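Long-range contacts in cellulose 1,4-beta-cellobiosidase (Thermobifida fusca, PDB 4JJJ), which probably cleaves beta-1,4 linkages in cellulose to release cellobiose, this chain being its family 48 glycosyl hydrolase part: residues Gly540-Glu545 with Glu616-Trp621; Thr502-Lys507 with Gln623-Thr628. The protein carries 1 engineered substitution. All coordinates share one frame; numbering follows the deposited sequence.

Contact 1 (Gly540-Glu545 with Glu616-Trp621); sequences GIATPE and ERHRFW. With ZN (zinc ion), chain Y; GLC (alpha-D-glucopyranose), chain C; BGC (beta-D-glucopyranose), chain B; BGC (beta-D-glucopyranose), chain D.
Glu545 OE2 accepts two charged hydrogen bonds, 2.8 Å from Arg619 NH2 and 2.9 Å from Arg617 NH1. Arg619 runs extended from CG to NE (chi2 173°), which carries its head end-on to the carboxylate: its NH1 also meets Glu545 OE1, at 3.0 Å, and with carboxylate and guanidinium only 14° apart both syn lone pairs are used in nearly straight bonds. Arg617 instead reaches OE2 from above the carboxylate plane, 54° out of it. A glutamate suits this place because its two oxygens can take the paired N-H groups of Arg619 while OE2 still accepts from Arg617. The double grip fixes the rotation of the Arg619 head, whose NH2 has Glu40 as a second partner.

Earlier in the same loop, the small Ala542 fits closely, its CB 3.5 Å from His618 NE2. The imidazole is held at both nitrogens, by Asp537 and Glu35. The extended Glu616 side chain runs beside Pro544, and its OE2 binds the zinc ion at 1.9 Å; a zinc-bound water donates to Ala542 O.

C6 of a glucose, modelled in both anomeric forms, lies over one face of the Arg619 guanidinium, and Trp621 NE1 donates to O2 of the next sugar at 3.0 Å. Arg619, at the N-cap position of helix 620-637, is thus a first-shell residue of the glycan pocket, and Glu545 and Arg617 stand behind it as a second shell that positions its guanidinium.

Contact 2 (Thr502-Lys507 with Gln623-Thr628); sequences TAALAK and QVEIAT
The carboxylate of Glu625 has the methyl of Ala504 over one face, CB standing 3.9 Å from CD, while Lys507 NZ comes to OE1 on its anti lone pair, the side away from OE2. That salt bridge is 2.8 Å long; OE2 is taken by Tyr55 and Trp420, giving both oxygens of this buried acid a partner. A sharp bend at chi2 (95°) turns the carboxylate toward Lys507, and its CG rests 3.7 Å from Ala503 CB.

Lys507 suits the place because one long chain can reach across to the other helix and end in several N-H groups. Folded at chi3 (-75°), it also brings NZ within 2.8 Å of Thr628 OG1, and a third partner is Glu423, so the ammonium is probably stabilised by two acids. The Thr628 hydroxyl donates to Glu625 O, one turn back in its own helix, at 2.8 Å, which orients the oxygen to accept from the lysine. A methionine in place of Lys507 would probably leave the carboxylates of Glu625 and Glu423 without the positive charge they share, and Thr628 OG1 without its donor.

Alanines permit close backbone approach: Ala503 CB sits 3.6 Å from Glu625 C and also touches Ile626 CG1. The local axes come within 8.3 Å at a crossing angle of 28°, as suits neighbouring, roughly parallel helices of the (alpha/alpha)6 barrel. Helix 50-67 supplies Trp58 beside Lys507 and Glu625, helix 416-432 packs Val419 and Glu423 on Ala504, and helix 519-533 receives Thr502, Leu505 and Ala506.

How the contacts relate
From the N terminus, the chain first reaches 502-507 on helix 499-516, then passes through helix 519-533 into the loop holding 540-545. Seventy residues later, 616-621, whose last two residues begin helix 620-637, returns to that loop and closes contact 1; farther along the same helix, 623-628 closes contact 2 on helix 499-516. Contact 1 is therefore nested within the larger loop closed by contact 2. Their centres are about 12 Å apart, and they touch: Gln623 NE2 probably donates to Ile541 O at 2.8 Å, and Ile541 packs on Ile626. Helix 620-637 thus joins the zinc- and sugar-contacting segment 616-621, and the loop 540-545 packed on it, to helix 499-516 of the barrel.

Contact 1 (Gly540-Glu545 with Glu616-Trp621)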
loop_
_atom_site.group_PDB
_atom_site.type_symbol
_atom_site.label_atom_id
_atom_site.label_comp_id
_atom_site.label_asym_id
_atom_site.label_seq_id
_atom_site.Cartn_x
_atom_site.Cartn_y
_atom_site.Cartn_z
ATOM N N GLY A 540 -21.401 10.513 -1.772
ATOM C CA GLY A 540 -20.490 10.310 -0.649
ATOM C C GLY A 540 -20.300 11.520 0.112
ATOM O O GLY A 540 -21.271 12.246 0.387
ATOM N N ILE A 541 -19.075 11.818 0.492
ATOM C CA ILE A 541 -18.640 13.057 1.165
ATOM C C ILE A 541 -17.365 13.513 0.428
ATOM O O ILE A 541 -16.460 12.710 0.270
ATOM C CB ILE A 541 -18.402 12.768 2.650
ATOM C CG1 ILE A 541 -19.696 12.739 3.410
ATOM C CG2 ILE A 541 -17.456 13.723 3.276
ATOM C CD1 ILE A 541 -19.669 12.039 4.775
ATOM N N ALA A 542 -17.282 14.785 0.056
ATOM C CA ALA A 542 -16.169 15.246 -0.766
ATOM C C ALA A 542 -15.955 16.664 -0.575
ATOM O O ALA A 542 -16.865 17.414 -0.208
ATOM C CB ALA A 542 -16.433 14.946 -2.210
ATOM N N THR A 543 -14.707 17.068 -0.795
ATOM C CA THR A 543 -14.249 18.451 -0.641
ATOM C C THR A 543 -13.362 18.838 -1.840
ATOM O O THR A 543 -12.875 18.009 -2.555
ATOM C CB THR A 543 -13.343 18.591 0.629
ATOM O OG1 THR A 543 -12.289 17.607 0.550
ATOM C CG2 THR A 543 -14.191 18.366 1.888
ATOM N N PRO A 544 -13.292 20.141 -2.144
ATOM C CA PRO A 544 -12.428 20.528 -3.258
ATOM C C PRO A 544 -10.957 20.236 -3.161
ATOM O O PRO A 544 -10.336 20.410 -2.136
ATOM C CB PRO A 544 -12.594 22.107 -3.294
ATOM C CG PRO A 544 -13.763 22.386 -2.372
ATOM C CD PRO A 544 -13.840 21.281 -1.399
ATOM N N GLU A 545 -10.392 19.739 -4.273
ATOM C CA GLU A 545 -8.930 19.599 -4.388
ATOM C C GLU A 545 -8.519 20.086 -5.791
ATOM O O GLU A 545 -9.341 20.097 -6.721
ATOM C CB GLU A 545 -8.453 18.217 -4.017
ATOM C CG GLU A 545 -8.656 17.200 -4.981
ATOM C CD GLU A 545 -8.141 15.803 -4.608
ATOM O OE1 GLU A 545 -8.947 15.264 -3.858
ATOM O OE2 GLU A 545 -7.103 15.242 -5.086
ATOM N N GLU A 616 -13.988 17.359 -6.986
ATOM C CA GLU A 616 -14.471 16.812 -5.736
ATOM C C GLU A 616 -14.469 15.289 -5.942
ATOM O O GLU A 616 -15.403 14.740 -6.583
ATOM C CB GLU A 616 -15.824 17.352 -5.310
ATOM C CG GLU A 616 -15.754 18.841 -4.980
ATOM C CD GLU A 616 -16.751 19.386 -4.056
ATOM O OE1 GLU A 616 -17.495 18.604 -3.458
ATOM O OE2 GLU A 616 -16.650 20.635 -3.857
ATOM N N ARG A 617 -13.399 14.593 -5.486
ATOM C CA ARG A 617 -13.186 13.212 -5.837
ATOM C C ARG A 617 -13.775 12.245 -4.759
ATOM O O ARG A 617 -13.806 12.583 -3.557
ATOM C CB ARG A 617 -11.668 12.920 -5.971
ATOM C CG ARG A 617 -11.111 13.496 -7.264
ATOM C CD ARG A 617 -9.657 13.654 -7.196
ATOM N NE ARG A 617 -9.063 13.761 -8.542
ATOM C CZ ARG A 617 -7.741 13.818 -8.743
ATOM N NH1 ARG A 617 -6.892 13.983 -7.729
ATOM N NH2 ARG A 617 -7.264 13.769 -9.993
ATOM N N HIS A 618 -14.147 11.085 -5.230
ATOM C CA HIS A 618 -14.737 9.991 -4.404
ATOM C C HIS A 618 -13.814 8.788 -4.593
ATOM O O HIS A 618 -14.068 7.847 -5.348
ATOM C CB HIS A 618 -16.150 9.755 -4.870
ATOM C CG HIS A 618 -16.986 10.981 -4.728
ATOM N ND1 HIS A 618 -17.050 11.882 -5.747
ATOM C CD2 HIS A 618 -17.752 11.513 -3.727
ATOM C CE1 HIS A 618 -17.792 12.917 -5.400
ATOM N NE2 HIS A 618 -18.269 12.695 -4.196
ATOM N N ARG A 619 -12.700 8.742 -3.833
ATOM C CA ARG A 619 -11.767 7.623 -3.731
ATOM C C ARG A 619 -12.422 6.559 -2.877
ATOM O O ARG A 619 -12.899 6.845 -1.811
ATOM C CB ARG A 619 -10.456 8.032 -3.106
ATOM C CG ARG A 619 -9.662 9.037 -3.987
ATOM C CD ARG A 619 -8.437 9.503 -3.143
ATOM N NE ARG A 619 -7.604 10.427 -3.917
ATOM C CZ ARG A 619 -7.791 11.727 -4.005
ATOM N NH1 ARG A 619 -8.793 12.314 -3.401
ATOM N NH2 ARG A 619 -6.928 12.428 -4.719
ATOM N N PHE A 620 -12.414 5.358 -3.378
ATOM C CA PHE A 620 -13.066 4.238 -2.625
ATOM C C PHE A 620 -12.598 4.127 -1.173
ATOM O O PHE A 620 -13.392 4.082 -0.229
ATOM C CB PHE A 620 -12.907 2.946 -3.356
ATOM C CG PHE A 620 -13.643 1.784 -2.718
ATOM C CD1 PHE A 620 -15.045 1.667 -2.847
ATOM C CD2 PHE A 620 -13.008 0.824 -1.934
ATOM C CE1 PHE A 620 -15.757 0.633 -2.267
ATOM C CE2 PHE A 620 -13.731 -0.199 -1.339
ATOM C CZ PHE A 620 -15.106 -0.301 -1.497
ATOM N N TRP A 621 -11.300 4.089 -1.002
ATOM C CA TRP A 621 -10.712 3.900 0.312
ATOM C C TRP A 621 -11.147 5.043 1.195
ATOM O O TRP A 621 -11.405 4.837 2.351
ATOM C CB TRP A 621 -9.234 3.736 0.235
ATOM C CG TRP A 621 -8.344 4.964 0.011
ATOM C CD1 TRP A 621 -7.737 5.327 -1.126
ATOM C CD2 TRP A 621 -7.965 6.003 0.982
ATOM N NE1 TRP A 621 -6.998 6.442 -0.950
ATOM C CE2 TRP A 621 -7.084 6.865 0.345
ATOM C CE3 TRP A 621 -8.205 6.180 2.354
ATOM C CZ2 TRP A 621 -6.480 7.917 0.977
ATOM C CZ3 TRP A 621 -7.613 7.199 2.989
ATOM C CH2 TRP A 621 -6.745 8.094 2.303
HETATM ZN ZN ZN Y . -17.654 21.062 -2.274
HETATM C C1 GLC C . -3.078 13.464 -2.135
HETATM C C2 GLC C . -1.789 12.775 -1.935
HETATM C C3 GLC C . -1.838 11.346 -2.537
HETATM C C4 GLC C . -3.009 10.551 -1.948
HETATM C C5 GLC C . -4.259 11.415 -2.133
HETATM C C6 GLC C . -5.520 10.871 -1.528
HETATM O O1 GLC C . -3.169 13.518 -3.504
HETATM O O2 GLC C . -0.742 13.484 -2.731
HETATM O O3 GLC C . -0.597 10.676 -2.385
HETATM O O4 GLC C . -3.201 9.338 -2.707
HETATM O O5 GLC C . -4.077 12.688 -1.509
HETATM O O6 GLC C . -5.358 10.809 -0.155
HETATM C C2 BGC B . -1.487 12.586 -1.558
HETATM C C3 BGC B . -1.575 11.204 -2.196
HETATM C C4 BGC B . -2.928 10.538 -1.868
HETATM C C5 BGC B . -4.166 11.438 -2.049
HETATM C C6 BGC B . -5.431 10.869 -1.403
HETATM C C1 BGC B . -2.729 13.397 -1.841
HETATM O O1 BGC B . -2.571 14.664 -1.123
HETATM O O2 BGC B . -0.280 13.180 -2.141
HETATM O O3 BGC B . -0.500 10.369 -1.755
HETATM O O4 BGC B . -3.152 9.368 -2.657
HETATM O O5 BGC B . -3.938 12.709 -1.439
HETATM O O6 BGC B . -5.343 10.784 -0.003
HETATM C C2 BGC D . -3.632 7.060 -2.784
HETATM C C3 BGC D . -3.474 5.696 -2.117
HETATM C C4 BGC D . -1.997 5.478 -1.676
HETATM C C5 BGC D . -1.428 6.701 -0.914
HETATM C C6 BGC D . 0.051 6.530 -0.664
HETATM C C1 BGC D . -3.076 8.179 -1.922
HETATM O O2 BGC D . -5.011 7.330 -3.002
HETATM O O3 BGC D . -3.920 4.696 -3.066
HETATM O O4 BGC D . -1.941 4.289 -0.862
HETATM O O5 BGC D . -1.686 7.874 -1.697
HETATM O O6 BGC D . 0.754 6.350 -1.879
HETATM O O HOH W 1 -17.116 20.120 -0.557
HETATM O O HOH W 2 -13.024 14.753 -1.756
HETATM O O HOH W 3 -11.502 15.932 -3.731
HETATM O O HOH W 4 -19.681 21.258 -2.344
HETATM O O HOH W 5 -17.192 22.940 -2.092
#

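Contact 2 (Thr502-Lys507 with Gln623-Thr628)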
loop_
_atom_site.group_PDB
_atom_site.type_symbol
_atom_site.label_atom_id
_atom_site.label_comp_id
_atom_site.label_asym_id
_atom_site.label_seq_id
_atom_site.Cartn_x
_atom_site.Cartn_y
_atom_site.Cartn_z
ATOM N N THR A 502 -8.807 12.827 6.921
ATOM C CA THR A 502 -9.669 13.349 7.972
ATOM C C THR A 502 -10.285 12.212 8.773
ATOM O O THR A 502 -10.273 12.222 9.985
ATOM C CB THR A 502 -10.701 14.349 7.431
ATOM O OG1 THR A 502 -9.989 15.454 6.828
ATOM C CG2 THR A 502 -11.626 14.861 8.539
ATOM N N ALA A 503 -10.879 11.258 8.092
ATOM C CA ALA A 503 -11.558 10.150 8.778
ATOM C C ALA A 503 -10.581 9.307 9.588
ATOM O O ALA A 503 -10.897 8.924 10.703
ATOM C CB ALA A 503 -12.314 9.377 7.747
ATOM N N ALA A 504 -9.378 9.054 9.044
ATOM C CA ALA A 504 -8.403 8.284 9.771
ATOM C C ALA A 504 -7.917 9.073 10.983
ATOM O O ALA A 504 -7.647 8.493 12.054
ATOM C CB ALA A 504 -7.237 7.929 8.833
ATOM N N LEU A 505 -7.765 10.385 10.873
ATOM C CA LEU A 505 -7.363 11.211 11.997
ATOM C C LEU A 505 -8.463 11.163 13.084
ATOM O O LEU A 505 -8.168 10.955 14.257
ATOM C CB LEU A 505 -7.087 12.634 11.523
ATOM C CG LEU A 505 -6.730 13.632 12.628
ATOM C CD1 LEU A 505 -5.530 13.138 13.417
ATOM C CD2 LEU A 505 -6.533 15.000 11.992
ATOM N N ALA A 506 -9.708 11.302 12.689
ATOM C CA ALA A 506 -10.818 11.250 13.612
ATOM C C ALA A 506 -10.794 9.900 14.348
ATOM O O ALA A 506 -10.980 9.869 15.598
ATOM C CB ALA A 506 -12.112 11.402 12.934
ATOM N N LYS A 507 -10.584 8.774 13.632
ATOM C CA LYS A 507 -10.551 7.481 14.305
ATOM C C LYS A 507 -9.406 7.375 15.285
ATOM O O LYS A 507 -9.547 6.831 16.398
ATOM C CB LYS A 507 -10.560 6.385 13.306
ATOM C CG LYS A 507 -11.914 6.142 12.636
ATOM C CD LYS A 507 -11.900 4.973 11.726
ATOM C CE LYS A 507 -11.176 5.242 10.399
ATOM N NZ LYS A 507 -10.700 3.956 9.744
ATOM N N GLN A 623 -13.855 7.018 0.994
ATOM C CA GLN A 623 -15.273 6.944 1.314
ATOM C C GLN A 623 -15.532 5.869 2.342
ATOM O O GLN A 623 -16.377 6.045 3.228
ATOM C CB GLN A 623 -16.104 6.746 0.041
ATOM C CG GLN A 623 -15.928 7.883 -1.001
ATOM C CD GLN A 623 -16.298 9.242 -0.400
ATOM O OE1 GLN A 623 -17.407 9.418 0.140
ATOM N NE2 GLN A 623 -15.416 10.194 -0.455
ATOM N N VAL A 624 -14.836 4.735 2.251
ATOM C CA VAL A 624 -14.924 3.688 3.301
ATOM C C VAL A 624 -14.357 4.220 4.593
ATOM O O VAL A 624 -14.932 4.080 5.664
ATOM C CB VAL A 624 -14.239 2.398 2.828
ATOM C CG1 VAL A 624 -14.174 1.441 3.981
ATOM C CG2 VAL A 624 -14.928 1.772 1.630
ATOM N N GLU A 625 -13.224 4.926 4.551
ATOM C CA GLU A 625 -12.581 5.456 5.750
ATOM C C GLU A 625 -13.591 6.266 6.524
ATOM O O GLU A 625 -13.806 6.122 7.725
ATOM C CB GLU A 625 -11.330 6.294 5.370
ATOM C CG GLU A 625 -10.422 6.493 6.527
ATOM C CD GLU A 625 -9.309 5.472 6.577
ATOM O OE1 GLU A 625 -9.292 4.639 7.467
ATOM O OE2 GLU A 625 -8.423 5.422 5.686
ATOM N N ILE A 626 -14.335 7.114 5.788
ATOM C CA ILE A 626 -15.387 7.917 6.391
ATOM C C ILE A 626 -16.490 7.031 7.064
ATOM O O ILE A 626 -16.911 7.307 8.194
ATOM C CB ILE A 626 -16.013 8.923 5.377
ATOM C CG1 ILE A 626 -14.967 9.914 4.874
ATOM C CG2 ILE A 626 -17.167 9.631 6.008
ATOM C CD1 ILE A 626 -15.463 10.616 3.587
ATOM N N ALA A 627 -17.040 6.122 6.280
ATOM C CA ALA A 627 -18.043 5.197 6.821
ATOM C C ALA A 627 -17.537 4.574 8.108
ATOM O O ALA A 627 -18.270 4.475 9.050
ATOM C CB ALA A 627 -18.376 4.113 5.837
ATOM N N THR A 628 -16.307 4.073 8.109
ATOM C CA THR A 628 -15.739 3.387 9.309
ATOM C C THR A 628 -15.590 4.390 10.459
ATOM O O THR A 628 -15.729 3.957 11.617
ATOM C CB THR A 628 -14.452 2.657 9.027
ATOM O OG1 THR A 628 -13.323 3.578 8.823
ATOM C CG2 THR A 628 -14.651 1.679 7.908
#